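Local atomic coordinates of phosphoribosylformylglycinamidine cyclo-ligase (Thermus thermophilus HB8, PDB entry 5AVM), a protein that probably catalyses the ATP-dependent ring closure of formylglycinamidine ribonucleotide to 5-aminoimidazole ribonucleotide, a step of de novo purine biosynthesis. Residues 85-89 against 221-225; 167-173 against 255-261; 178-182 against 316-320; 238-244 against 299-305. One frame throughout, in Å; residues are numbered along the deposited sequence.

Interaction 1 of 4, residues 85-89 against 221-225; sequences NHSVN and HRAYL
Asn85 and Ala223 bring the backbones within 4.7 Å (CA to CA), where the extended 221-223 backbone runs past one side of helix 79-92 before Tyr224 takes the N-cap position of helix 225-233. Two asparagines one helical turn apart read this backbone. Asn85 ND2 gives a nearly straight bond to His221 O (2.6 Å, 160°), arriving almost head-on to the carbonyl and within the plane of its own amide; its OD1 turns to His129. Asn89, its amide swung toward the loop with CG beside the backbone N (chi1 -71°), uses both ends: ND2 donates to Arg222 O (2.8 Å), which is tilted from the amide plane, while OD1 takes the N-H of Tyr224 on a lone pair (3.0 Å). This amide lies 19° from the plane of the Tyr224 ring, and ND2 comes within 3.2 Å of Tyr224 CD2. His86 CB sits over a face of the His221 ring, 3.9 Å from its centroid, and the two imidazoles are slid apart. Thr187 OG1 is hydrogen-bonded to ND1 of both rings, and His221 NE2 to His243. Val88 CG1 packs on Leu225 CB. The helix belongs to the N-terminal family domain and the loop to the C-terminal one, so their junction is polar and directional: side-chain amides satisfy peptide groups of the loop in a largely buried contact, and hydrogen bonds to Thr187 and His243 fix the turn of both imidazoles.

Interaction 2 of 4, residues 167-173 against 255-261; sequences GPERVRE and RALPPGL
Pro168 and Val171 close on Leu257 and Pro258 without a single hydrogen bond between the two loops. The Pro168 ring lies against the Leu257-Pro258 peptide, its CB 3.5 Å from Leu257 C, while Pro168 CA makes a C-H...O contact to Ala256 O at 3.3 Å. Pro258 answers from the other loop: its CD reaches Val171 CB at 3.5 Å, the two side chains crossing at about a right angle. The branches of Val171 divide the work. CG1, anti to the backbone N (chi1 170°), reaches Leu257 CD2 at 4.0 Å, and CG2 touches Ala256 O at 3.3 Å. Farther along, Leu261 CD2 meets the aliphatic start of Glu173, 3.8 Å from its CB. Each loop leads into a strand of the six-stranded mixed sheet, 176-181 and 261-265, and each is shaped by its own backbone. A 3-10 turn at 168-170, with Val171 N bonded to Pro168 O, presents Pro168 and Val171 together; a type II turn from Pro258 to Leu261 swings Leu261 back onto the contact. On the sheet side, Val171 and Leu257 both rest on Val303, while Leu257 and Leu261 share Val324. At the outer margin Arg255 is held in a salt bridge with Glu251.

Interaction 3 of 4, residues 178-182 against 316-320; sequences LALPS and VEGFL
Ala179 and Phe319 exchange backbone bonds as an antiparallel hydrogen-bonded pair. Ala179 N to Phe319 O is the straighter of the two (3.1 Å, 169°), although the donor is tilted from the carbonyl plane; the return bond, Phe319 N to Ala179 O, has the same length but is weak, bent to 134° at the hydrogen. Both acceptors gain a C-H donor besides: Leu178 CA approaches Phe319 O, and Gly318 CA lies 3.4 Å from Ala179 O. Next along is the non-hydrogen-bonded pair Leu178-Leu320, where the backbone of Leu178 turns to Leu302 on the other flank instead. Strand 176-181 is thus an inner strand of the C-terminal domain's six-stranded mixed sheet, joined to 319-326 on one side and to 298-304 on the other, with Leu180 bonding to Gly299 and Met300.

Before Phe319 the second chain veers off across the strand and the pairing gives way to packing. Pro181, with no N-H to offer, puts CD 3.1 Å from Glu317 O and CG 3.5 Å from Glu317 OE2. The glutamate chain, extended with CG opposite the backbone N (chi1 -180°), runs obliquely past the proline ring. Phe319 turns a ring edge to the same proline, Pro181 CD to Phe319 CE2 4.3 Å. On the face that carries Leu178, its CD2 lies against Gly318 CA; nearby, Leu180 CD2 crosses Val316 CG2 at about a right angle (3.9 Å). Pro181 O accepts the Tyr224 hydroxyl and a weak bond from Arg222; Ser182 OG is hydrogen-bonded with Asn295 OD1.

Interaction 4 of 4, residues 238-244 against 299-305; sequences LHAAAHI and GMVLVLP
An antiparallel pairing at the edge of the six-stranded sheet joins 240-243, outermost within the chain, to 300-304, and a classic beta bulge marks its start: His239 and Ala240 both face Val303. Val303 O accepts from His239 N (2.9 Å) and from Ala240 N (3.0 Å), the second on a lone pair. Regular pairing continues through Ala242 and Val301, bonded both ways, and fades at a weak bond from Ile244 N to Gly299 O, where a water donates to both Gly299 O and Ile244 O. On one face Ala241 CB meets Met300 CE at 3.9 Å; the methionine, bent at chi3 (74°), turns its methyl toward the partner strand. Leu238 CD1 lies unusually close to Leu304 CD2, 3.4 Å, the two side chains side by side. Ile244 CD1 touches Val301 CG2 on the opposite face. Pro305 CD sits over a face of the His239 ring, 3.5 Å from its centroid in a CH-pi contact, while Asp175 and Glu237 take the two ring nitrogens. His243 turns its CD2 edge to Gly299 O (3.3 Å) and its nitrogens to Asp90 and His221. Flanked by two carboxylates, His239 is probably protonated, while Asp90 and His221 fix the His243 ring's rotation.

Interactions 2, 3 and 4 gather round the six-stranded sheet of the C-terminal domain, while interaction 1, about 14 Å from 3 and from 4 between centres, joins that domain to helix 79-92 of the N-terminal one. Strands 298-304 and 176-181 are neighbours, so interactions 3 and 4 lie about 10 Å apart between centres and share backbone bonds; along the chain 4 is nested within the loop closed by 3. Interaction 2, about 11 Å from 4 between centres, lies beyond its bulged end, with Gly167 bonded to His239. The segments of interaction 1 alternate with those of 2 and 3, and Tyr224 and His221 touch Pro181 and His243, linking the domain junction directly to the sheet.

Interaction 1 of 4, residues 85-89 against 221-225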
loop_
_atom_site.group_PDB
_atom_site.type_symbol
_atom_site.label_atom_id
_atom_site.label_comp_id
_atom_site.label_asym_id
_atom_site.label_seq_id
_atom_site.Cartn_x
_atom_site.Cartn_y
_atom_site.Cartn_z
ATOM N N ASN B 85 -7.457 12.186 2.432
ATOM C CA ASN B 85 -7.280 13.190 3.478
ATOM C C ASN B 85 -6.465 12.680 4.657
ATOM O O ASN B 85 -5.718 13.440 5.264
ATOM C CB ASN B 85 -8.635 13.687 3.965
ATOM C CG ASN B 85 -9.318 14.555 2.943
ATOM O OD1 ASN B 85 -8.803 14.732 1.837
ATOM N ND2 ASN B 85 -10.479 15.103 3.295
ATOM N N HIS B 86 -6.614 11.401 4.988
ATOM C CA HIS B 86 -5.861 10.804 6.080
ATOM C C HIS B 86 -4.408 10.710 5.626
ATOM O O HIS B 86 -3.482 10.909 6.410
ATOM C CB HIS B 86 -6.432 9.418 6.392
ATOM C CG HIS B 86 -5.753 8.706 7.523
ATOM N ND1 HIS B 86 -6.423 7.834 8.354
ATOM C CD2 HIS B 86 -4.459 8.677 7.919
ATOM C CE1 HIS B 86 -5.572 7.294 9.208
ATOM N NE2 HIS B 86 -4.373 7.788 8.964
ATOM N N SER B 87 -4.220 10.419 4.341
ATOM C CA SER B 87 -2.885 10.303 3.753
ATOM C C SER B 87 -2.209 11.674 3.700
ATOM O O SER B 87 -1.014 11.801 3.977
ATOM C CB SER B 87 -2.973 9.715 2.331
ATOM O OG SER B 87 -3.533 8.404 2.329
ATOM N N VAL B 88 -2.975 12.695 3.336
ATOM C CA VAL B 88 -2.450 14.046 3.258
ATOM C C VAL B 88 -1.963 14.523 4.627
ATOM O O VAL B 88 -0.899 15.129 4.733
ATOM C CB VAL B 88 -3.524 15.028 2.711
ATOM C CG1 VAL B 88 -3.062 16.469 2.871
ATOM C CG2 VAL B 88 -3.794 14.734 1.241
ATOM N N ASN B 89 -2.729 14.231 5.676
ATOM C CA ASN B 89 -2.371 14.663 7.023
ATOM C C ASN B 89 -1.144 13.981 7.597
ATOM O O ASN B 89 -0.353 14.621 8.277
ATOM C CB ASN B 89 -3.548 14.477 7.989
ATOM C CG ASN B 89 -4.682 15.465 7.740
ATOM O OD1 ASN B 89 -4.587 16.344 6.870
ATOM N ND2 ASN B 89 -5.766 15.326 8.507
ATOM N N HIS B 221 -12.810 12.199 6.590
ATOM C CA HIS B 221 -11.646 12.577 7.383
ATOM C C HIS B 221 -11.265 13.966 6.846
ATOM O O HIS B 221 -11.201 14.164 5.636
ATOM C CB HIS B 221 -10.522 11.570 7.120
ATOM C CG HIS B 221 -9.341 11.710 8.031
ATOM N ND1 HIS B 221 -8.976 10.728 8.927
ATOM C CD2 HIS B 221 -8.441 12.709 8.180
ATOM C CE1 HIS B 221 -7.902 11.117 9.591
ATOM N NE2 HIS B 221 -7.557 12.315 9.156
ATOM N N ARG B 222 -11.027 14.924 7.735
ATOM C CA ARG B 222 -10.684 16.280 7.313
ATOM C C ARG B 222 -9.200 16.499 6.992
ATOM O O ARG B 222 -8.322 16.120 7.771
ATOM C CB ARG B 222 -11.127 17.269 8.392
ATOM C CG ARG B 222 -10.916 18.729 8.057
ATOM C CD ARG B 222 -11.682 19.606 9.033
ATOM N NE ARG B 222 -13.124 19.437 8.861
ATOM C CZ ARG B 222 -14.053 19.882 9.711
ATOM N NH1 ARG B 222 -13.701 20.530 10.813
ATOM N NH2 ARG B 222 -15.340 19.681 9.455
ATOM N N ALA B 223 -8.932 17.120 5.843
ATOM C CA ALA B 223 -7.569 17.424 5.415
ATOM C C ALA B 223 -7.181 18.822 5.872
ATOM O O ALA B 223 -7.994 19.743 5.820
ATOM C CB ALA B 223 -7.460 17.339 3.901
ATOM N N TYR B 224 -5.932 18.983 6.303
ATOM C CA TYR B 224 -5.442 20.278 6.765
ATOM C C TYR B 224 -4.392 20.889 5.845
ATOM O O TYR B 224 -3.570 21.696 6.282
ATOM C CB TYR B 224 -4.878 20.137 8.179
ATOM C CG TYR B 224 -5.922 19.638 9.146
ATOM C CD1 TYR B 224 -7.020 20.430 9.484
ATOM C CD2 TYR B 224 -5.864 18.344 9.650
ATOM C CE1 TYR B 224 -8.037 19.939 10.291
ATOM C CE2 TYR B 224 -6.870 17.845 10.456
ATOM C CZ TYR B 224 -7.954 18.644 10.771
ATOM O OH TYR B 224 -8.954 18.130 11.559
ATOM N N LEU B 225 -4.433 20.514 4.569
ATOM C CA LEU B 225 -3.471 21.033 3.604
ATOM C C LEU B 225 -3.651 22.548 3.436
ATOM O O LEU B 225 -2.679 23.311 3.486
ATOM C CB LEU B 225 -3.627 20.305 2.252
ATOM C CG LEU B 225 -2.613 20.596 1.127
ATOM C CD1 LEU B 225 -1.188 20.466 1.647
ATOM C CD2 LEU B 225 -2.852 19.642 -0.039
#

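Interaction 2 of 4, residues 167-173 against 255-261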
loop_
_atom_site.group_PDB
_atom_site.type_symbol
_atom_site.label_atom_id
_atom_site.label_comp_id
_atom_site.label_asym_id
_atom_site.label_seq_id
_atom_site.Cartn_x
_atom_site.Cartn_y
_atom_site.Cartn_z
ATOM N N GLY B 167 9.423 17.664 13.478
ATOM C CA GLY B 167 9.823 16.513 14.264
ATOM C C GLY B 167 10.156 16.875 15.695
ATOM O O GLY B 167 10.434 18.037 15.993
ATOM N N PRO B 168 10.148 15.889 16.607
ATOM C CA PRO B 168 10.446 16.077 18.031
ATOM C C PRO B 168 11.738 16.827 18.360
ATOM O O PRO B 168 11.790 17.589 19.322
ATOM C CB PRO B 168 10.447 14.647 18.573
ATOM C CG PRO B 168 10.790 13.809 17.363
ATOM C CD PRO B 168 9.957 14.462 16.302
ATOM N N GLU B 169 12.778 16.619 17.563
ATOM C CA GLU B 169 14.052 17.284 17.821
ATOM C C GLU B 169 14.010 18.809 17.703
ATOM O O GLU B 169 14.939 19.491 18.145
ATOM C CB GLU B 169 15.149 16.708 16.911
ATOM C CG GLU B 169 14.836 16.705 15.413
ATOM C CD GLU B 169 13.701 15.762 15.033
ATOM O OE1 GLU B 169 13.633 14.646 15.601
ATOM O OE2 GLU B 169 12.893 16.136 14.155
ATOM N N ARG B 170 12.938 19.346 17.115
ATOM C CA ARG B 170 12.800 20.798 16.967
ATOM C C ARG B 170 11.945 21.331 18.102
ATOM O O ARG B 170 11.934 22.529 18.378
ATOM C CB ARG B 170 12.135 21.161 15.641
ATOM C CG ARG B 170 12.524 20.281 14.490
ATOM C CD ARG B 170 12.751 21.085 13.231
ATOM N NE ARG B 170 11.858 22.234 13.117
ATOM C CZ ARG B 170 11.763 22.986 12.026
ATOM N NH1 ARG B 170 12.502 22.696 10.965
ATOM N NH2 ARG B 170 10.949 24.035 11.996
ATOM N N VAL B 171 11.223 20.429 18.755
ATOM C CA VAL B 171 10.363 20.798 19.868
ATOM C C VAL B 171 11.177 21.204 21.100
ATOM O O VAL B 171 12.116 20.509 21.504
ATOM C CB VAL B 171 9.421 19.639 20.249
ATOM C CG1 VAL B 171 8.722 19.949 21.555
ATOM C CG2 VAL B 171 8.402 19.415 19.145
ATOM N N ARG B 172 10.809 22.340 21.682
ATOM C CA ARG B 172 11.477 22.858 22.867
ATOM C C ARG B 172 10.431 22.950 23.973
ATOM O O ARG B 172 9.231 22.911 23.703
ATOM C CB ARG B 172 12.060 24.241 22.571
ATOM C CG ARG B 172 13.039 24.264 21.401
ATOM C CD ARG B 172 14.416 23.753 21.794
ATOM N NE ARG B 172 15.143 24.733 22.598
ATOM C CZ ARG B 172 16.383 24.567 23.054
ATOM N NH1 ARG B 172 17.049 23.449 22.788
ATOM N NH2 ARG B 172 16.964 25.526 23.766
ATOM N N GLU B 173 10.877 23.059 25.221
ATOM C CA GLU B 173 9.937 23.157 26.329
ATOM C C GLU B 173 9.303 24.541 26.344
ATOM O O GLU B 173 10.005 25.553 26.304
ATOM C CB GLU B 173 10.635 22.920 27.664
ATOM C CG GLU B 173 9.673 22.948 28.843
ATOM C CD GLU B 173 10.362 23.239 30.162
ATOM O OE1 GLU B 173 11.314 22.507 30.517
ATOM O OE2 GLU B 173 9.946 24.202 30.843
ATOM N N ARG B 255 4.703 11.122 20.125
ATOM C CA ARG B 255 5.605 10.816 19.006
ATOM C C ARG B 255 6.309 12.071 18.490
ATOM O O ARG B 255 7.478 12.021 18.096
ATOM C CB ARG B 255 4.824 10.200 17.847
ATOM C CG ARG B 255 3.839 9.136 18.241
ATOM C CD ARG B 255 4.418 7.746 18.192
ATOM N NE ARG B 255 3.337 6.789 17.998
ATOM C CZ ARG B 255 2.610 6.710 16.887
ATOM N NH1 ARG B 255 2.860 7.527 15.867
ATOM N NH2 ARG B 255 1.618 5.835 16.800
ATOM N N ALA B 256 5.576 13.184 18.487
ATOM C CA ALA B 256 6.082 14.469 18.020
ATOM C C ALA B 256 6.869 15.186 19.109
ATOM O O ALA B 256 7.300 16.321 18.919
ATOM C CB ALA B 256 4.922 15.347 17.559
ATOM N N LEU B 257 7.056 14.525 20.246
ATOM C CA LEU B 257 7.781 15.124 21.361
ATOM C C LEU B 257 9.058 14.370 21.722
ATOM O O LEU B 257 9.067 13.142 21.837
ATOM C CB LEU B 257 6.873 15.210 22.591
ATOM C CG LEU B 257 5.538 15.932 22.402
ATOM C CD1 LEU B 257 4.765 15.859 23.698
ATOM C CD2 LEU B 257 5.754 17.379 21.992
ATOM N N PRO B 258 10.159 15.111 21.906
ATOM C CA PRO B 258 11.459 14.553 22.256
ATOM C C PRO B 258 11.462 14.020 23.674
ATOM O O PRO B 258 10.542 14.287 24.447
ATOM C CB PRO B 258 12.387 15.745 22.097
ATOM C CG PRO B 258 11.532 16.859 22.559
ATOM C CD PRO B 258 10.238 16.579 21.838
ATOM N N PRO B 259 12.501 13.251 24.035
ATOM C CA PRO B 259 12.609 12.685 25.380
ATOM C C PRO B 259 12.668 13.775 26.452
ATOM O O PRO B 259 13.291 14.822 26.254
ATOM C CB PRO B 259 13.901 11.876 25.305
ATOM C CG PRO B 259 13.956 11.460 23.870
ATOM C CD PRO B 259 13.570 12.732 23.164
ATOM N N GLY B 260 12.007 13.525 27.579
ATOM C CA GLY B 260 12.007 14.483 28.670
ATOM C C GLY B 260 11.008 15.608 28.506
ATOM O O GLY B 260 11.112 16.649 29.166
ATOM N N LEU B 261 10.035 15.401 27.623
ATOM C CA LEU B 261 9.008 16.402 27.375
ATOM C C LEU B 261 7.646 15.756 27.154
ATOM O O LEU B 261 7.468 14.922 26.266
ATOM C CB LEU B 261 9.391 17.270 26.169
ATOM C CG LEU B 261 10.632 18.148 26.373
ATOM C CD1 LEU B 261 10.967 18.884 25.098
ATOM C CD2 LEU B 261 10.375 19.136 27.503
#

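Interaction 3 of 4, residues 178-182 against 316-320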
loop_
_atom_site.group_PDB
_atom_site.type_symbol
_atom_site.label_atom_id
_atom_site.label_comp_id
_atom_site.label_asym_id
_atom_site.label_seq_id
_atom_site.Cartn_x
_atom_site.Cartn_y
_atom_site.Cartn_z
ATOM N N LEU B 178 -1.405 23.670 19.491
ATOM C CA LEU B 178 -2.491 24.215 18.687
ATOM C C LEU B 178 -3.174 23.064 17.957
ATOM O O LEU B 178 -2.561 22.374 17.147
ATOM C CB LEU B 178 -1.925 25.227 17.690
ATOM C CG LEU B 178 -2.830 26.236 16.978
ATOM C CD1 LEU B 178 -1.934 27.273 16.330
ATOM C CD2 LEU B 178 -3.720 25.568 15.935
ATOM N N ALA B 179 -4.447 22.854 18.257
ATOM C CA ALA B 179 -5.190 21.783 17.632
ATOM C C ALA B 179 -6.074 22.308 16.525
ATOM O O ALA B 179 -6.660 23.378 16.644
ATOM C CB ALA B 179 -6.035 21.061 18.666
ATOM N N LEU B 180 -6.142 21.554 15.435
ATOM C CA LEU B 180 -6.988 21.898 14.304
ATOM C C LEU B 180 -8.157 20.934 14.481
ATOM O O LEU B 180 -7.956 19.731 14.686
ATOM C CB LEU B 180 -6.259 21.650 12.985
ATOM C CG LEU B 180 -4.964 22.445 12.817
ATOM C CD1 LEU B 180 -4.433 22.234 11.414
ATOM C CD2 LEU B 180 -5.228 23.929 13.083
ATOM N N PRO B 181 -9.396 21.451 14.410
ATOM C CA PRO B 181 -10.635 20.683 14.575
ATOM C C PRO B 181 -10.910 19.519 13.634
ATOM O O PRO B 181 -10.844 19.657 12.416
ATOM C CB PRO B 181 -11.711 21.762 14.494
ATOM C CG PRO B 181 -11.127 22.729 13.509
ATOM C CD PRO B 181 -9.696 22.835 13.987
ATOM N N SER B 182 -11.235 18.374 14.225
ATOM C CA SER B 182 -11.558 17.180 13.462
ATOM C C SER B 182 -13.006 17.324 13.005
ATOM O O SER B 182 -13.757 18.118 13.578
ATOM C CB SER B 182 -11.401 15.922 14.324
ATOM O OG SER B 182 -12.439 15.807 15.277
ATOM N N VAL B 316 -5.656 30.638 10.694
ATOM C CA VAL B 316 -6.372 29.379 10.682
ATOM C C VAL B 316 -7.310 29.149 11.870
ATOM O O VAL B 316 -7.162 29.749 12.938
ATOM C CB VAL B 316 -5.366 28.206 10.587
ATOM C CG1 VAL B 316 -4.344 28.308 11.697
ATOM C CG2 VAL B 316 -6.088 26.890 10.693
ATOM N N GLU B 317 -8.285 28.271 11.645
ATOM C CA GLU B 317 -9.274 27.883 12.643
ATOM C C GLU B 317 -8.617 26.899 13.609
ATOM O O GLU B 317 -8.575 25.702 13.347
ATOM C CB GLU B 317 -10.458 27.219 11.937
ATOM C CG GLU B 317 -11.587 26.762 12.836
ATOM C CD GLU B 317 -12.802 26.324 12.037
ATOM O OE1 GLU B 317 -13.299 27.141 11.232
ATOM O OE2 GLU B 317 -13.261 25.172 12.209
ATOM N N GLY B 318 -8.099 27.403 14.724
ATOM C CA GLY B 318 -7.443 26.531 15.680
ATOM C C GLY B 318 -7.783 26.844 17.117
ATOM O O GLY B 318 -8.584 27.730 17.387
ATOM N N PHE B 319 -7.163 26.122 18.041
ATOM C CA PHE B 319 -7.415 26.315 19.461
ATOM C C PHE B 319 -6.168 26.046 20.303
ATOM O O PHE B 319 -5.597 24.955 20.230
ATOM C CB PHE B 319 -8.528 25.364 19.914
ATOM C CG PHE B 319 -9.828 25.560 19.189
ATOM C CD1 PHE B 319 -10.744 26.520 19.619
ATOM C CD2 PHE B 319 -10.128 24.801 18.061
ATOM C CE1 PHE B 319 -11.937 26.720 18.938
ATOM C CE2 PHE B 319 -11.319 24.990 17.369
ATOM C CZ PHE B 319 -12.227 25.953 17.807
ATOM N N LEU B 320 -5.738 27.031 21.091
ATOM C CA LEU B 320 -4.585 26.824 21.964
ATOM C C LEU B 320 -5.134 25.871 23.012
ATOM O O LEU B 320 -6.106 26.189 23.693
ATOM C CB LEU B 320 -4.138 28.140 22.615
ATOM C CG LEU B 320 -2.994 28.066 23.641
ATOM C CD1 LEU B 320 -1.762 27.444 23.023
ATOM C CD2 LEU B 320 -2.675 29.457 24.149
#

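Interaction 4 of 4, residues 238-244 against 299-305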
loop_
_atom_site.group_PDB
_atom_site.type_symbol
_atom_site.label_atom_id
_atom_site.label_comp_id
_atom_site.label_asym_id
_atom_site.label_seq_id
_atom_site.Cartn_x
_atom_site.Cartn_y
_atom_site.Cartn_z
ATOM N N LEU B 238 6.862 26.373 12.864
ATOM C CA LEU B 238 6.247 25.147 13.364
ATOM C C LEU B 238 7.376 24.216 13.777
ATOM O O LEU B 238 8.371 24.103 13.066
ATOM C CB LEU B 238 5.417 24.470 12.271
ATOM C CG LEU B 238 4.018 25.004 11.939
ATOM C CD1 LEU B 238 3.141 24.890 13.165
ATOM C CD2 LEU B 238 4.087 26.439 11.467
ATOM N N HIS B 239 7.231 23.554 14.922
ATOM C CA HIS B 239 8.261 22.631 15.393
ATOM C C HIS B 239 7.935 21.182 15.071
ATOM O O HIS B 239 8.729 20.481 14.443
ATOM C CB HIS B 239 8.461 22.768 16.901
ATOM C CG HIS B 239 9.102 24.054 17.308
ATOM N ND1 HIS B 239 9.475 24.320 18.607
ATOM C CD2 HIS B 239 9.437 25.149 16.585
ATOM C CE1 HIS B 239 10.012 25.525 18.666
ATOM N NE2 HIS B 239 10.001 26.049 17.453
ATOM N N ALA B 240 6.769 20.736 15.523
ATOM C CA ALA B 240 6.326 19.375 15.283
ATOM C C ALA B 240 4.824 19.387 15.047
ATOM O O ALA B 240 4.187 20.437 15.086
ATOM C CB ALA B 240 6.668 18.488 16.474
ATOM N N ALA B 241 4.259 18.217 14.785
ATOM C CA ALA B 241 2.831 18.112 14.542
ATOM C C ALA B 241 2.437 16.661 14.681
ATOM O O ALA B 241 3.236 15.758 14.416
ATOM C CB ALA B 241 2.480 18.629 13.143
ATOM N N ALA B 242 1.204 16.441 15.114
ATOM C CA ALA B 242 0.717 15.092 15.294
ATOM C C ALA B 242 -0.642 14.956 14.665
ATOM O O ALA B 242 -1.512 15.798 14.865
ATOM C CB ALA B 242 0.639 14.753 16.775
ATOM N N HIS B 243 -0.805 13.907 13.870
ATOM C CA HIS B 243 -2.084 13.625 13.254
ATOM C C HIS B 243 -2.664 12.653 14.271
ATOM O O HIS B 243 -2.027 11.649 14.585
ATOM C CB HIS B 243 -1.900 12.934 11.910
ATOM C CG HIS B 243 -3.171 12.778 11.137
ATOM N ND1 HIS B 243 -3.342 11.809 10.173
ATOM C CD2 HIS B 243 -4.331 13.475 11.178
ATOM C CE1 HIS B 243 -4.553 11.915 9.654
ATOM N NE2 HIS B 243 -5.173 12.919 10.246
ATOM N N ILE B 244 -3.839 12.969 14.811
ATOM C CA ILE B 244 -4.484 12.122 15.824
ATOM C C ILE B 244 -5.343 11.040 15.181
ATOM O O ILE B 244 -6.529 11.237 14.887
ATOM C CB ILE B 244 -5.348 12.964 16.795
ATOM C CG1 ILE B 244 -4.501 14.117 17.351
ATOM C CG2 ILE B 244 -5.881 12.088 17.927
ATOM C CD1 ILE B 244 -3.125 13.687 17.849
ATOM N N GLY B 299 -8.129 16.912 15.507
ATOM C CA GLY B 299 -7.763 16.386 14.203
ATOM C C GLY B 299 -6.258 16.356 14.022
ATOM O O GLY B 299 -5.703 15.417 13.446
ATOM N N MET B 300 -5.596 17.400 14.512
ATOM C CA MET B 300 -4.143 17.512 14.444
ATOM C C MET B 300 -3.675 18.428 15.554
ATOM O O MET B 300 -4.352 19.395 15.878
ATOM C CB MET B 300 -3.685 18.094 13.098
ATOM C CG MET B 300 -3.535 17.074 11.988
ATOM S SD MET B 300 -2.364 17.625 10.737
ATOM C CE MET B 300 -0.836 17.396 11.593
ATOM N N VAL B 301 -2.528 18.117 16.148
ATOM C CA VAL B 301 -1.981 18.955 17.207
ATOM C C VAL B 301 -0.661 19.526 16.705
ATOM O O VAL B 301 0.180 18.800 16.176
ATOM C CB VAL B 301 -1.720 18.160 18.517
ATOM C CG1 VAL B 301 -1.188 19.100 19.597
ATOM C CG2 VAL B 301 -3.005 17.480 18.991
ATOM N N LEU B 302 -0.492 20.833 16.859
ATOM C CA LEU B 302 0.721 21.510 16.432
ATOM C C LEU B 302 1.551 21.948 17.635
ATOM O O LEU B 302 1.025 22.476 18.619
ATOM C CB LEU B 302 0.366 22.728 15.573
ATOM C CG LEU B 302 0.101 22.519 14.077
ATOM C CD1 LEU B 302 -0.734 21.290 13.839
ATOM C CD2 LEU B 302 -0.598 23.746 13.523
ATOM N N VAL B 303 2.853 21.710 17.557
ATOM C CA VAL B 303 3.771 22.099 18.614
ATOM C C VAL B 303 4.641 23.198 18.014
ATOM O O VAL B 303 5.371 22.970 17.051
ATOM C CB VAL B 303 4.649 20.916 19.050
ATOM C CG1 VAL B 303 5.414 21.275 20.307
ATOM C CG2 VAL B 303 3.784 19.685 19.274
ATOM N N LEU B 304 4.549 24.394 18.578
ATOM C CA LEU B 304 5.300 25.532 18.074
ATOM C C LEU B 304 5.455 26.614 19.147
ATOM O O LEU B 304 4.750 26.592 20.161
ATOM C CB LEU B 304 4.566 26.116 16.855
ATOM C CG LEU B 304 3.044 26.357 16.952
ATOM C CD1 LEU B 304 2.684 27.178 18.171
ATOM C CD2 LEU B 304 2.572 27.073 15.710
ATOM N N PRO B 305 6.386 27.571 18.942
ATOM C CA PRO B 305 6.599 28.655 19.910
ATOM C C PRO B 305 5.271 29.348 20.234
ATOM O O PRO B 305 4.360 29.357 19.409
ATOM C CB PRO B 305 7.573 29.571 19.177
ATOM C CG PRO B 305 8.413 28.599 18.426
ATOM C CD PRO B 305 7.379 27.647 17.854
HETATM O O HOH W 1 -7.367 13.455 12.828
#